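Local coordinates for protein ribonuclease H (Uncultured organism, PDB 4IBN) that probably cleaves RNA-DNA hybrids endonucleolytically to leave 5'-phosphomonoester ends, using magnesium as cofactor, at residues Glu142-Arg147 with Arg195-Pro200; Arg88-Phe93 with Ala203-Ser208; Val60-Thr65 with Ala71-Ile76; Ser97-Asp102 with Ile123-Leu128. All blocks are in the same frame, centred on the assembly; numbering follows the deposited sequence.

Interactions 1 to 3 reach the central sheet of one RNase H domain, and interaction 4 lies between helices packed beside it. Along the chain, interaction 3 comes first, joining strand 53-62 to helix 67-82. Strand 90-95 then opens interaction 2, and interaction 4 links helix 98-113 to the turn before helix 126-136. Strand 140-145 enters interaction 1, and the chain after helix 187-192 returns to complete interactions 1 and 2. These two lie with centres about 12 Å apart on neighbouring strands, and Glu142 meets Arg206 between them. Interactions 3 and 4, also about 12 Å apart, meet through helix packing. The C-terminal tail thus fastens to one side of the sheet, while helices 67-82 and 98-113 pack against the other.

Interaction 1 of 4, residues Glu142-Arg147 with Arg195-Pro200; sequences EWRWVR and RLEPFP
Glu197 reaches from the C-terminal tail toward Arg144 on strand 140-145, and their opposite charges meet in a rather long salt bridge, 3.4 Å from Arg144 NH1 to Glu197 OE2. The glutamate sets off with CG anti to the backbone N (chi1 178°) and bends further out, which brings OE2 to the edge of the guanidinium, near its plane. Its other oxygen, OE1, is hydrogen-bonded to His152. A water also bridges the pair: it accepts from Arg144 NH1 at 2.9 Å and donates a weak bond to Glu197 OE1 at 2.7 Å. From the opposite partner, Glu142 on the same strand, OE2 takes the NE hydrogen of Arg144 at 3.0 Å in a nearly straight bond (168°), lying in the guanidinium plane although the carboxylate itself is approached from above its own plane. Arg144 therefore stands between two acids in a three-residue salt-bridge network that probably offsets much of its charge and fixes how its head is turned. Replacing Arg144 by an alanine would probably leave the carboxylates of Glu142 and Glu197 without the positive charge between them and break the water link to the tail. Farther along the tail, Phe199 packs on Leu16, and Pro200 rests on Val92 and on Ala18 of strand 16-25. Trp143 points to the other side of the sheet, toward helix 98-113. The network thus ties an extended C-terminal segment across strands 16-25, 90-95 and the edge strand 140-145 of the RNase H fold, on the face turned away from that helix.

Interaction 2 of 4, residues Arg88-Phe93 with Ala203-Ser208; sequences RFRVVF and AAFRPS
Arg90 lays the aliphatic part of its side chain against Phe205, its CG 3.7 Å from ring atom CE2 and its CB 3.7 Å from CZ. The chain then bends at chi3 (-81°) and carries the guanidinium away from the ring, where NH2 is hydrogen-bonded to the backbone oxygen of Thr14. The contact with the phenylalanine is thus made by methylenes, and the charged end is used in holding the chain just before strand 16-25. Val91 turns its side chain the other way, onto Phe79 and Ile82 of helix 67-82, but its carbonyl oxygen lies in the plane of the Phe205 ring, at the edge, 3.5 Å from CE1. Next along the strand, Val92 brings CG2 to 3.9 Å from Phe205 CD1, also at the ring edge. The aromatic ring reaches these three residues because CG leaves the tail anti to the backbone N (chi1 -171°). Pro207 places CD over one ring face, 3.6 Å above its plane and offset toward the rim, and Glu142 of the adjacent strand also touches the phenylalanine. At the backbone of the same residue, Arg206 NH1 donates to Phe205 O at 3.0 Å in an almost straight bond (170°), from above the carbonyl plane. Phe205 is the buried apolar anchor of an otherwise largely exposed tail segment, plugged against strand 90-95 of the RNase H sheet on the face opposite to helix 67-82.

Interaction 3 of 4, residues Val60-Thr65 with Ala71-Ile76; sequences VSEPAT and ALRSVI
Glu62 and Arg73 start alike, each with CG anti to the carbonyl carbon, and part beyond it. The glutamate chain stays extended and carries OE2 to Arg73 NH1. The arginine bends at chi2 and again, sharply, at chi3 (36°), bringing its guanidinium to the strand. Arg73 NH1 donates to Glu62 OE2 at 2.8 Å, a salt-bridging hydrogen bond that is somewhat bent (147° at the hydrogen). It arrives on the anti side of the oxygen, slightly out of the carboxylate plane. The same oxygen has a second cationic partner in Arg69, one helical turn earlier, and two positive charges would be expected to stabilise the ionised acid. The other oxygen, OE1, receives the hydroxyl hydrogen of Thr65 OG1 at 2.7 Å. With both oxygens engaged, the carboxylate is held against turning about its last bond. Val60 completes the contact from another direction: its CG2 sits over the centre of the guanidinium face, 3.9 Å above the plane, and 4.0 Å from Arg73 NH2. That flat group is therefore gripped at its edge by charge and covered on one face by a methyl. Arg73 NH2 also has a long, weak ion pair with Glu77. The axes of the short segments 60-62 and 71-76 pass 9.4 Å apart at 149°, the roughly antiparallel packing of a strand and the helix that follows it. Here they form the first half of the right-handed beta-alpha-beta crossover of the RNase H fold, which leads from strand 53-62 to strand 90-95.

Interaction 4 of 4, residues Ser97-Asp102 with Ile123-Leu128; sequences SRYIVD and IENLAL
A single, weak side-chain hydrogen bond carries this surface contact, between Tyr99 in the first turn of helix 98-113 and Asn125 just before helix 126-136. Both helices belong to the RNase H fold, and the end of helix 98-113 with the loop after it, which holds Arg114, Arg118 and Lys119, probably corresponds to the basic protrusion that helps many relatives hold their hybrid substrate. Tyr99 reaches across because its CG is anti to the backbone N (chi1 -175°), sending the ring out from the helix with the hydroxyl leading. Its OH donates to Asn125 OD1 at 2.9 Å, the amide standing practically perpendicular to the ring (89°). The hydroxyl is also hydrogen-bonded to NE1 of Trp129, whose ring meets the tyrosine ring. Glu124 O lies 3.4 Å from Tyr99 OH, and the acid's own carboxylate is paired with Arg114. Although Asn125 occupies the N-cap position, its side chain makes no capping bond and instead turns OD1 to the tyrosine. A phenylalanine in place of Tyr99 would probably leave both Asn125 OD1 and Trp129 NE1 without this partner, and the asparagine amide freer to turn. In the first turn of helix 98-113, Ser97 OG caps the helix by accepting from Ile100 N at 3.2 Å, and Arg98 grips Asp102 side-on, NE to OD2 at 3.0 Å and NH2 to OD1 at 2.9 Å.

Interaction 1 of 4, residues Glu142-Arg147 with Arg195-Pro200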
# COMPACT_ATOMS: atom_id res chain seq x y z
N GLU A 142 0.47 -8.73 -7.14
CA GLU A 142 0.86 -8.12 -8.38
C GLU A 142 1.06 -6.67 -8.05
O GLU A 142 0.17 -6.04 -7.63
CB GLU A 142 -0.22 -8.26 -9.46
CG GLU A 142 0.08 -7.45 -10.69
CD GLU A 142 -0.89 -7.62 -11.83
OE1 GLU A 142 -1.77 -8.45 -11.77
OE2 GLU A 142 -0.73 -6.89 -12.79
N TRP A 143 2.26 -6.19 -8.25
CA TRP A 143 2.61 -4.83 -7.90
C TRP A 143 2.45 -3.92 -9.11
O TRP A 143 2.98 -4.22 -10.13
CB TRP A 143 4.08 -4.79 -7.38
CG TRP A 143 4.34 -5.68 -6.20
CD1 TRP A 143 4.90 -6.88 -6.21
CD2 TRP A 143 4.06 -5.39 -4.84
NE1 TRP A 143 4.97 -7.40 -4.95
CE2 TRP A 143 4.45 -6.48 -4.09
CE3 TRP A 143 3.51 -4.31 -4.19
CZ2 TRP A 143 4.29 -6.53 -2.74
CZ3 TRP A 143 3.37 -4.35 -2.86
CH2 TRP A 143 3.74 -5.44 -2.14
N ARG A 144 1.70 -2.83 -8.99
CA ARG A 144 1.43 -1.94 -10.11
C ARG A 144 1.71 -0.50 -9.73
O ARG A 144 1.39 -0.14 -8.67
CB ARG A 144 -0.04 -2.00 -10.50
CG ARG A 144 -0.49 -3.32 -11.08
CD ARG A 144 -1.81 -3.20 -11.75
NE ARG A 144 -2.35 -4.46 -12.22
CZ ARG A 144 -3.61 -4.64 -12.53
NH1 ARG A 144 -4.46 -3.67 -12.44
NH2 ARG A 144 -4.03 -5.81 -12.92
N TRP A 145 2.32 0.27 -10.64
CA TRP A 145 2.57 1.69 -10.46
C TRP A 145 1.63 2.52 -11.32
O TRP A 145 1.33 2.17 -12.42
CB TRP A 145 4.01 2.03 -10.85
CG TRP A 145 4.34 3.45 -10.78
CD1 TRP A 145 4.47 4.16 -9.69
CD2 TRP A 145 4.59 4.32 -11.86
NE1 TRP A 145 4.78 5.42 -9.97
CE2 TRP A 145 4.85 5.56 -11.31
CE3 TRP A 145 4.59 4.19 -13.22
CZ2 TRP A 145 5.11 6.66 -12.08
CZ3 TRP A 145 4.86 5.28 -13.98
CH2 TRP A 145 5.11 6.49 -13.40
N VAL A 146 1.17 3.63 -10.76
CA VAL A 146 0.51 4.67 -11.52
C VAL A 146 1.05 6.01 -11.09
O VAL A 146 1.50 6.14 -10.02
CB VAL A 146 -1.01 4.71 -11.25
CG1 VAL A 146 -1.70 3.51 -11.88
CG2 VAL A 146 -1.28 4.79 -9.82
N ARG A 147 0.98 7.00 -11.96
CA ARG A 147 1.30 8.33 -11.53
C ARG A 147 0.29 8.86 -10.57
O ARG A 147 -0.85 8.73 -10.75
CB ARG A 147 1.42 9.27 -12.72
CG ARG A 147 2.63 9.02 -13.61
CD ARG A 147 2.62 9.89 -14.89
NE ARG A 147 1.82 9.24 -15.92
CZ ARG A 147 0.64 9.68 -16.29
NH1 ARG A 147 0.18 10.75 -15.75
NH2 ARG A 147 -0.06 9.04 -17.17
N ARG A 195 -10.90 9.19 -13.44
CA ARG A 195 -11.26 7.92 -14.03
C ARG A 195 -11.15 6.83 -13.01
O ARG A 195 -10.19 6.76 -12.33
CB ARG A 195 -10.32 7.57 -15.17
CG ARG A 195 -10.71 8.18 -16.47
CD ARG A 195 -9.53 8.59 -17.25
NE ARG A 195 -9.05 7.50 -17.99
CZ ARG A 195 -7.81 7.42 -18.43
NH1 ARG A 195 -6.91 8.36 -18.16
NH2 ARG A 195 -7.48 6.38 -19.13
N LEU A 196 -12.16 5.99 -12.90
CA LEU A 196 -12.19 4.90 -11.97
C LEU A 196 -11.62 3.62 -12.59
O LEU A 196 -11.88 3.34 -13.70
CB LEU A 196 -13.61 4.64 -11.57
CG LEU A 196 -13.85 3.60 -10.53
CD1 LEU A 196 -13.61 4.14 -9.18
CD2 LEU A 196 -15.22 3.11 -10.66
N GLU A 197 -10.82 2.88 -11.84
CA GLU A 197 -10.32 1.61 -12.33
C GLU A 197 -11.29 0.49 -11.96
O GLU A 197 -11.60 0.29 -10.87
CB GLU A 197 -8.95 1.34 -11.76
CG GLU A 197 -8.36 0.03 -12.16
CD GLU A 197 -6.82 -0.01 -12.27
OE1 GLU A 197 -6.07 0.77 -11.65
OE2 GLU A 197 -6.37 -0.91 -13.01
N PRO A 198 -11.74 -0.24 -12.95
CA PRO A 198 -12.63 -1.36 -12.70
C PRO A 198 -11.92 -2.44 -11.91
O PRO A 198 -10.73 -2.54 -11.98
CB PRO A 198 -12.95 -1.89 -14.10
CG PRO A 198 -12.49 -0.89 -15.00
CD PRO A 198 -11.42 -0.13 -14.37
N PHE A 199 -12.67 -3.22 -11.17
CA PHE A 199 -12.10 -4.29 -10.38
C PHE A 199 -11.45 -5.34 -11.30
O PHE A 199 -11.92 -5.65 -12.32
CB PHE A 199 -13.17 -4.94 -9.52
CG PHE A 199 -12.64 -5.86 -8.45
CD1 PHE A 199 -12.26 -5.36 -7.24
CD2 PHE A 199 -12.48 -7.19 -8.67
CE1 PHE A 199 -11.78 -6.18 -6.32
CE2 PHE A 199 -11.99 -7.98 -7.71
CZ PHE A 199 -11.64 -7.48 -6.56
N PRO A 200 -10.35 -5.89 -10.87
CA PRO A 200 -9.64 -6.81 -11.73
C PRO A 200 -10.30 -8.14 -11.96
O PRO A 200 -11.00 -8.61 -11.16
CB PRO A 200 -8.31 -6.99 -11.01
CG PRO A 200 -8.55 -6.68 -9.67
CD PRO A 200 -9.59 -5.61 -9.66
O HOH W 1 -4.19 -1.16 -11.11

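Interaction 2 of 4, residues Arg88-Phe93 with Ala203-Ser208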
# COMPACT_ATOMS: atom_id res chain seq x y z
N ARG A 88 -4.63 -16.66 3.22
CA ARG A 88 -3.83 -15.89 2.30
C ARG A 88 -4.74 -15.24 1.29
O ARG A 88 -5.80 -15.68 1.09
CB ARG A 88 -2.79 -16.75 1.61
CG ARG A 88 -1.73 -17.27 2.53
CD ARG A 88 -0.90 -18.34 1.84
NE ARG A 88 -1.61 -19.59 1.62
CZ ARG A 88 -2.02 -20.08 0.43
NH1 ARG A 88 -1.81 -19.44 -0.71
NH2 ARG A 88 -2.64 -21.25 0.39
N PHE A 89 -4.26 -14.17 0.68
CA PHE A 89 -5.02 -13.43 -0.27
C PHE A 89 -4.24 -13.30 -1.58
O PHE A 89 -3.07 -13.34 -1.58
CB PHE A 89 -5.24 -11.99 0.22
CG PHE A 89 -6.41 -11.79 1.13
CD1 PHE A 89 -7.49 -11.10 0.73
CD2 PHE A 89 -6.38 -12.23 2.41
CE1 PHE A 89 -8.51 -10.87 1.56
CE2 PHE A 89 -7.42 -12.01 3.21
CZ PHE A 89 -8.47 -11.35 2.79
N ARG A 90 -4.95 -13.10 -2.67
CA ARG A 90 -4.38 -12.59 -3.88
C ARG A 90 -4.66 -11.07 -3.92
O ARG A 90 -5.71 -10.68 -3.68
CB ARG A 90 -4.99 -13.27 -5.08
CG ARG A 90 -4.56 -14.66 -5.22
CD ARG A 90 -5.32 -15.38 -6.34
NE ARG A 90 -6.60 -15.81 -5.85
CZ ARG A 90 -7.61 -16.11 -6.61
NH1 ARG A 90 -7.50 -16.06 -7.89
NH2 ARG A 90 -8.75 -16.47 -6.07
N VAL A 91 -3.65 -10.26 -4.20
CA VAL A 91 -3.76 -8.83 -4.11
C VAL A 91 -3.19 -8.18 -5.33
O VAL A 91 -2.13 -8.45 -5.70
CB VAL A 91 -3.01 -8.30 -2.88
CG1 VAL A 91 -3.12 -6.82 -2.76
CG2 VAL A 91 -3.47 -9.01 -1.63
N VAL A 92 -3.92 -7.24 -5.89
CA VAL A 92 -3.35 -6.35 -6.85
C VAL A 92 -3.09 -5.07 -6.10
O VAL A 92 -4.01 -4.50 -5.64
CB VAL A 92 -4.32 -6.05 -7.98
CG1 VAL A 92 -3.71 -5.10 -8.94
CG2 VAL A 92 -4.69 -7.30 -8.68
N PHE A 93 -1.82 -4.67 -5.97
CA PHE A 93 -1.46 -3.52 -5.17
C PHE A 93 -0.97 -2.43 -6.08
O PHE A 93 -0.01 -2.59 -6.71
CB PHE A 93 -0.36 -3.91 -4.15
CG PHE A 93 -0.06 -2.88 -3.08
CD1 PHE A 93 -0.48 -3.04 -1.80
CD2 PHE A 93 0.75 -1.82 -3.34
CE1 PHE A 93 -0.18 -2.17 -0.86
CE2 PHE A 93 1.05 -0.96 -2.39
CZ PHE A 93 0.58 -1.12 -1.15
N ALA A 203 -8.22 -13.20 -14.32
CA ALA A 203 -7.34 -13.11 -15.49
C ALA A 203 -6.29 -12.01 -15.65
O ALA A 203 -5.29 -12.16 -16.26
CB ALA A 203 -8.15 -13.21 -16.72
N ALA A 204 -6.62 -10.84 -15.17
CA ALA A 204 -5.75 -9.72 -15.16
C ALA A 204 -4.66 -10.06 -14.15
O ALA A 204 -3.75 -9.28 -14.00
CB ALA A 204 -6.48 -8.50 -14.70
N PHE A 205 -4.77 -11.19 -13.43
CA PHE A 205 -3.95 -11.36 -12.24
C PHE A 205 -2.63 -12.00 -12.56
O PHE A 205 -2.58 -13.13 -12.93
CB PHE A 205 -4.64 -12.10 -11.10
CG PHE A 205 -3.85 -12.10 -9.80
CD1 PHE A 205 -3.54 -10.95 -9.18
CD2 PHE A 205 -3.42 -13.25 -9.22
CE1 PHE A 205 -2.83 -10.97 -8.03
CE2 PHE A 205 -2.74 -13.26 -8.08
CZ PHE A 205 -2.43 -12.11 -7.49
N ARG A 206 -1.57 -11.23 -12.39
CA ARG A 206 -0.24 -11.67 -12.69
C ARG A 206 0.70 -11.42 -11.52
O ARG A 206 1.35 -10.44 -11.49
CB ARG A 206 0.26 -10.92 -13.93
CG ARG A 206 -0.36 -11.40 -15.25
CD ARG A 206 -0.48 -12.91 -15.27
NE ARG A 206 -0.94 -13.46 -16.54
CZ ARG A 206 -2.14 -14.02 -16.74
NH1 ARG A 206 -3.01 -14.09 -15.75
NH2 ARG A 206 -2.48 -14.49 -17.93
N PRO A 207 0.73 -12.29 -10.55
CA PRO A 207 1.53 -12.02 -9.37
C PRO A 207 3.01 -12.11 -9.60
O PRO A 207 3.46 -12.88 -10.39
CB PRO A 207 1.13 -13.11 -8.41
CG PRO A 207 0.75 -14.17 -9.24
CD PRO A 207 0.06 -13.58 -10.41
N SER A 208 3.73 -11.32 -8.83
CA SER A 208 5.18 -11.36 -8.79
C SER A 208 5.63 -12.57 -8.06
O SER A 208 4.89 -13.17 -7.38
CB SER A 208 5.71 -10.17 -8.03
OG SER A 208 5.73 -9.06 -8.82

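Interaction 3 of 4, residues Val60-Thr65 with Ala71-Ile76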
# COMPACT_ATOMS: atom_id res chain seq x y z
N VAL A 60 -2.53 5.16 8.68
CA VAL A 60 -1.68 5.41 9.82
C VAL A 60 -0.90 6.69 9.62
O VAL A 60 -0.83 7.17 8.56
CB VAL A 60 -0.71 4.31 10.05
CG1 VAL A 60 -1.44 3.06 10.42
CG2 VAL A 60 0.14 4.11 8.88
N SER A 61 -0.35 7.21 10.71
CA SER A 61 0.42 8.43 10.62
C SER A 61 1.61 8.43 11.55
O SER A 61 1.65 7.66 12.45
CB SER A 61 -0.46 9.62 10.92
OG SER A 61 -1.12 9.49 12.12
N GLU A 62 2.57 9.32 11.26
CA GLU A 62 3.71 9.62 12.11
C GLU A 62 3.89 11.13 12.17
O GLU A 62 3.63 11.79 11.22
CB GLU A 62 4.98 8.97 11.59
CG GLU A 62 4.95 7.48 11.73
CD GLU A 62 6.12 6.74 11.15
OE1 GLU A 62 7.06 7.35 10.67
OE2 GLU A 62 6.08 5.52 11.19
N PRO A 63 4.28 11.66 13.30
CA PRO A 63 4.47 13.10 13.43
C PRO A 63 5.72 13.73 12.81
O PRO A 63 5.78 14.93 12.68
CB PRO A 63 4.44 13.31 14.94
CG PRO A 63 4.91 12.09 15.49
CD PRO A 63 4.44 10.99 14.60
N ALA A 64 6.73 12.94 12.55
CA ALA A 64 7.94 13.40 11.90
C ALA A 64 8.44 12.18 11.18
O ALA A 64 8.74 11.23 11.79
CB ALA A 64 8.94 13.85 12.91
N THR A 65 8.45 12.25 9.87
CA THR A 65 8.67 11.06 9.09
C THR A 65 9.10 11.42 7.68
O THR A 65 9.37 12.55 7.42
CB THR A 65 7.42 10.18 9.13
OG1 THR A 65 7.70 8.92 8.53
CG2 THR A 65 6.28 10.84 8.43
N ALA A 71 5.50 5.23 2.67
CA ALA A 71 5.19 4.34 1.60
C ALA A 71 5.32 2.90 2.09
O ALA A 71 4.50 2.10 1.83
CB ALA A 71 6.07 4.59 0.45
N LEU A 72 6.38 2.62 2.83
CA LEU A 72 6.55 1.29 3.39
C LEU A 72 5.44 0.92 4.39
O LEU A 72 4.97 -0.16 4.39
CB LEU A 72 7.96 1.06 3.93
CG LEU A 72 9.03 0.85 2.89
CD1 LEU A 72 10.40 1.13 3.44
CD2 LEU A 72 8.92 -0.53 2.38
N ARG A 73 5.03 1.87 5.21
CA ARG A 73 3.94 1.62 6.12
C ARG A 73 2.64 1.32 5.41
O ARG A 73 1.84 0.59 5.91
CB ARG A 73 3.78 2.74 7.14
CG ARG A 73 5.06 2.98 7.85
CD ARG A 73 4.96 3.26 9.31
NE ARG A 73 3.93 2.52 9.99
CZ ARG A 73 3.33 3.01 11.05
NH1 ARG A 73 3.70 4.17 11.50
NH2 ARG A 73 2.39 2.35 11.68
N SER A 74 2.45 1.92 4.24
CA SER A 74 1.25 1.65 3.50
C SER A 74 1.19 0.19 3.14
O SER A 74 0.17 -0.41 3.18
CB SER A 74 1.11 2.56 2.26
OG SER A 74 1.84 2.16 1.15
N VAL A 75 2.32 -0.37 2.78
CA VAL A 75 2.35 -1.79 2.52
C VAL A 75 2.13 -2.61 3.78
O VAL A 75 1.33 -3.49 3.82
CB VAL A 75 3.69 -2.21 1.97
CG1 VAL A 75 3.75 -3.73 1.76
CG2 VAL A 75 3.94 -1.55 0.70
N ILE A 76 2.87 -2.30 4.81
CA ILE A 76 2.77 -3.08 6.00
C ILE A 76 1.39 -3.06 6.59
O ILE A 76 0.85 -4.05 6.93
CB ILE A 76 3.71 -2.56 7.06
CG1 ILE A 76 5.14 -2.71 6.61
CG2 ILE A 76 3.52 -3.24 8.36
CD1 ILE A 76 6.13 -1.87 7.41

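Interaction 4 of 4, residues Ser97-Asp102 with Ile123-Leu128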
# COMPACT_ATOMS: atom_id res chain seq x y z
N SER A 97 4.04 4.98 -5.63
CA SER A 97 5.39 4.88 -5.23
C SER A 97 6.17 3.83 -6.00
O SER A 97 6.02 2.68 -5.78
CB SER A 97 5.45 4.54 -3.74
OG SER A 97 6.74 4.31 -3.31
N ARG A 98 7.04 4.30 -6.88
CA ARG A 98 7.97 3.42 -7.54
C ARG A 98 8.94 2.85 -6.56
O ARG A 98 9.46 1.81 -6.73
CB ARG A 98 8.65 4.09 -8.71
CG ARG A 98 7.81 4.03 -9.92
CD ARG A 98 8.56 3.90 -11.18
NE ARG A 98 8.95 2.55 -11.47
CZ ARG A 98 8.47 1.84 -12.47
NH1 ARG A 98 7.55 2.33 -13.26
NH2 ARG A 98 8.91 0.61 -12.67
N TYR A 99 9.14 3.53 -5.47
CA TYR A 99 10.03 3.00 -4.47
C TYR A 99 9.49 1.63 -4.06
O TYR A 99 10.22 0.72 -4.01
CB TYR A 99 10.04 3.95 -3.24
CG TYR A 99 11.00 3.64 -2.11
CD1 TYR A 99 12.34 3.71 -2.27
CD2 TYR A 99 10.54 3.30 -0.87
CE1 TYR A 99 13.20 3.43 -1.25
CE2 TYR A 99 11.39 3.05 0.14
CZ TYR A 99 12.73 3.11 -0.04
OH TYR A 99 13.60 2.86 0.98
N ILE A 100 8.21 1.53 -3.78
CA ILE A 100 7.60 0.25 -3.41
C ILE A 100 7.57 -0.75 -4.56
O ILE A 100 7.92 -1.85 -4.39
CB ILE A 100 6.15 0.43 -2.93
CG1 ILE A 100 6.10 1.26 -1.66
CG2 ILE A 100 5.48 -0.88 -2.73
CD1 ILE A 100 6.97 0.82 -0.61
N VAL A 101 7.13 -0.32 -5.73
CA VAL A 101 6.99 -1.26 -6.81
C VAL A 101 8.32 -1.85 -7.27
O VAL A 101 8.44 -3.02 -7.49
CB VAL A 101 6.29 -0.60 -8.03
CG1 VAL A 101 6.22 -1.52 -9.15
CG2 VAL A 101 4.96 -0.17 -7.68
N ASP A 102 9.31 -1.00 -7.49
CA ASP A 102 10.62 -1.46 -7.85
C ASP A 102 11.31 -2.21 -6.69
O ASP A 102 12.03 -3.12 -6.90
CB ASP A 102 11.50 -0.34 -8.38
CG ASP A 102 10.98 0.24 -9.65
OD1 ASP A 102 10.39 -0.46 -10.43
OD2 ASP A 102 11.24 1.41 -9.84
N ILE A 123 20.73 5.66 3.90
CA ILE A 123 19.54 5.48 4.71
C ILE A 123 18.51 4.75 3.91
O ILE A 123 17.77 5.33 3.20
CB ILE A 123 18.99 6.81 5.15
CG1 ILE A 123 19.91 7.43 6.18
CG2 ILE A 123 17.67 6.61 5.78
CD1 ILE A 123 19.36 8.68 6.81
N GLU A 124 18.54 3.45 3.98
CA GLU A 124 17.75 2.63 3.10
C GLU A 124 16.43 2.10 3.71
O GLU A 124 15.77 1.36 3.09
CB GLU A 124 18.60 1.46 2.64
CG GLU A 124 19.80 1.82 1.86
CD GLU A 124 20.91 0.74 1.87
OE1 GLU A 124 21.61 0.56 2.88
OE2 GLU A 124 21.11 0.14 0.82
N ASN A 125 16.13 2.44 4.94
CA ASN A 125 14.95 1.91 5.60
C ASN A 125 14.92 0.37 5.66
O ASN A 125 13.89 -0.21 5.61
CB ASN A 125 13.68 2.36 4.91
CG ASN A 125 13.63 3.83 4.62
OD1 ASN A 125 13.60 4.23 3.49
ND2 ASN A 125 13.60 4.61 5.63
N LEU A 126 16.07 -0.25 5.83
CA LEU A 126 16.14 -1.69 5.74
C LEU A 126 15.26 -2.42 6.74
O LEU A 126 14.74 -3.44 6.42
CB LEU A 126 17.58 -2.20 5.84
CG LEU A 126 18.53 -1.87 4.69
CD1 LEU A 126 19.89 -2.47 4.89
CD2 LEU A 126 17.99 -2.15 3.32
N ALA A 127 15.15 -1.92 7.96
CA ALA A 127 14.31 -2.59 8.93
C ALA A 127 12.85 -2.62 8.50
O ALA A 127 12.20 -3.59 8.65
CB ALA A 127 14.45 -1.98 10.27
N LEU A 128 12.38 -1.50 8.00
CA LEU A 128 11.03 -1.42 7.50
C LEU A 128 10.81 -2.29 6.28
O LEU A 128 9.80 -2.86 6.15
CB LEU A 128 10.61 -0.00 7.21
CG LEU A 128 9.88 0.86 8.21
CD1 LEU A 128 9.33 2.01 7.45
CD2 LEU A 128 8.80 0.19 8.90